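Local coordinates for tartrate dehydrogenase/decarboxylase (PDB 3FLK), which oxidises (+)-tartrate to oxaloglycolate, converts meso-tartrate to D-glycerate and oxidatively decarboxylates D-malate to pyruvate, using NAD and magnesium or manganese, at residues R318-R321 with A322-D325. The protein carries 1 engineered substitution. Sequence-based numbering, arbitrary orientation.
Sequences RYQR and AHDD. With SO4 (sulfate ion), chain J.
Q320 and D324, one helical turn apart, are joined through their side chains: the amide NE2 of Q320 donates to OD1 of D324 at 3.1 Å. The bond is bent (144°) and reaches the syn side of the carboxylate from somewhat outside its plane. Q320 arrives there because its CG stands anti to the backbone N (chi1 -170°) and the chain then folds at chi2, carrying the amide beside the H323 ring, with the two planes 59° apart. D324 OD1 takes a second, nearly straight bond, 2.8 Å from H323 ND1, which lies almost along the C-O axis while OD1 sits in the imidazole plane. Two donors thus grip D324 OD1. The bond from H323 ND1 to D324 OD1 fixes the rotation of the ring, and H323 NE2 donates to O3 of a sulfate, probably from the crystallisation liquor, at 2.8 Å; carboxylate and anion together would be expected to favour a protonated imidazole. Ordinary alpha-helical i to i+4 bonds accompany this cluster, among them D325 N to R321 O at 2.9 Å. R321 meets A322 mainly through the backbone, with R321 CB 3.2 Å from A322 N. Its chain bends at chi3, bringing one guanidinium face under R318 N, and touches H35. The A322 methyl rests 3.5 Å from both R318 O and Y319 O. The whole group occupies the first turns of helix 317-336. Y319 and A322 pack on L309 of helix 299-313, and Y319 meets the ring of F6 from strand 6-13 nearly at right angles. Helix 299-313 also supplies E310, which accepts from Q320 NE2, and W303, which binds the sulfate together with R111 of strand 105-111. At the end of helix 17-35, R318 NH1 bonds to the carbonyl O of H35 and D325 OD2 to its ring NE2.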
loop_
_atom_site.group_PDB
_atom_site.type_symbol
_atom_site.label_atom_id
_atom_site.label_comp_id
_atom_site.label_asym_id
_atom_site.label_seq_id
_atom_site.Cartn_x
_atom_site.Cartn_y
_atom_site.Cartn_z
ATOM N N ARG A 318 -2.159 -17.876 -34.702
ATOM C CA ARG A 318 -0.845 -18.436 -34.375
ATOM C C ARG A 318 -0.248 -17.793 -33.118
ATOM O O ARG A 318 0.322 -18.482 -32.268
ATOM C CB ARG A 318 0.122 -18.264 -35.552
ATOM C CG ARG A 318 -0.255 -19.037 -36.809
ATOM C CD ARG A 318 0.694 -18.709 -37.953
ATOM N NE ARG A 318 0.439 -19.534 -39.133
ATOM C CZ ARG A 318 1.059 -20.681 -39.403
ATOM N NH1 ARG A 318 1.984 -21.159 -38.579
ATOM N NH2 ARG A 318 0.754 -21.356 -40.504
ATOM N N TYR A 319 -0.394 -16.474 -33.013
ATOM C CA TYR A 319 0.131 -15.713 -31.881
ATOM C C TYR A 319 -0.639 -15.976 -30.592
ATOM O O TYR A 319 -0.047 -16.012 -29.508
ATOM C CB TYR A 319 0.165 -14.219 -32.209
ATOM C CG TYR A 319 1.293 -13.845 -33.142
ATOM C CD1 TYR A 319 2.499 -13.360 -32.643
ATOM C CD2 TYR A 319 1.164 -13.994 -34.527
ATOM C CE1 TYR A 319 3.547 -13.024 -33.492
ATOM C CE2 TYR A 319 2.207 -13.662 -35.386
ATOM C CZ TYR A 319 3.397 -13.179 -34.860
ATOM O OH TYR A 319 4.434 -12.845 -35.698
ATOM N N GLN A 320 -1.951 -16.169 -30.714
ATOM C CA GLN A 320 -2.793 -16.501 -29.566
ATOM C C GLN A 320 -2.452 -17.883 -29.007
ATOM O O GLN A 320 -2.403 -18.069 -27.788
ATOM C CB GLN A 320 -4.278 -16.419 -29.927
ATOM C CG GLN A 320 -5.220 -16.528 -28.728
ATOM C CD GLN A 320 -4.983 -15.440 -27.688
ATOM O OE1 GLN A 320 -5.009 -14.247 -28.001
ATOM N NE2 GLN A 320 -4.746 -15.849 -26.446
ATOM N N ARG A 321 -2.214 -18.839 -29.902
ATOM C CA ARG A 321 -1.820 -20.191 -29.512
ATOM C C ARG A 321 -0.429 -20.206 -28.886
ATOM O O ARG A 321 -0.171 -20.982 -27.967
ATOM C CB ARG A 321 -1.869 -21.147 -30.707
ATOM C CG ARG A 321 -3.275 -21.526 -31.147
ATOM C CD ARG A 321 -3.255 -22.718 -32.103
ATOM N NE ARG A 321 -2.663 -22.385 -33.399
ATOM C CZ ARG A 321 -3.354 -22.019 -34.475
ATOM N NH1 ARG A 321 -4.679 -21.937 -34.427
ATOM N NH2 ARG A 321 -2.720 -21.739 -35.606
ATOM N N ALA A 322 0.458 -19.351 -29.394
ATOM C CA ALA A 322 1.799 -19.195 -28.833
ATOM C C ALA A 322 1.732 -18.673 -27.397
ATOM O O ALA A 322 2.420 -19.194 -26.517
ATOM C CB ALA A 322 2.645 -18.280 -29.701
ATOM N N HIS A 323 0.891 -17.660 -27.170
ATOM C CA HIS A 323 0.618 -17.153 -25.823
ATOM C C HIS A 323 0.120 -18.268 -24.909
ATOM O O HIS A 323 0.654 -18.468 -23.816
ATOM C CB HIS A 323 -0.410 -16.012 -25.854
ATOM C CG HIS A 323 -0.989 -15.689 -24.510
ATOM N ND1 HIS A 323 -2.097 -16.334 -24.001
ATOM C CD2 HIS A 323 -0.603 -14.802 -23.562
ATOM C CE1 HIS A 323 -2.369 -15.855 -22.801
ATOM N NE2 HIS A 323 -1.479 -14.924 -22.511
ATOM N N ASP A 324 -0.903 -18.987 -25.371
ATOM C CA ASP A 324 -1.536 -20.053 -24.595
ATOM C C ASP A 324 -0.568 -21.188 -24.258
ATOM O O ASP A 324 -0.603 -21.723 -23.151
ATOM C CB ASP A 324 -2.768 -20.601 -25.332
ATOM C CG ASP A 324 -3.871 -19.557 -25.511
ATOM O OD1 ASP A 324 -3.689 -18.382 -25.110
ATOM O OD2 ASP A 324 -4.931 -19.917 -26.069
ATOM N N ASP A 325 0.293 -21.546 -25.209
ATOM C CA ASP A 325 1.298 -22.593 -24.996
ATOM C C ASP A 325 2.369 -22.169 -23.997
ATOM O O ASP A 325 2.871 -22.994 -23.234
ATOM C CB ASP A 325 1.946 -23.011 -26.319
ATOM C CG ASP A 325 1.088 -23.987 -27.113
ATOM O OD1 ASP A 325 -0.014 -24.351 -26.647
ATOM O OD2 ASP A 325 1.523 -24.393 -28.209
HETATM S S SO4 J . -2.893 -14.381 -19.235
HETATM O O1 SO4 J . -3.133 -13.427 -18.156
HETATM O O2 SO4 J . -3.863 -14.161 -20.305
HETATM O O3 SO4 J . -1.546 -14.205 -19.767
HETATM O O4 SO4 J . -3.048 -15.740 -18.718
#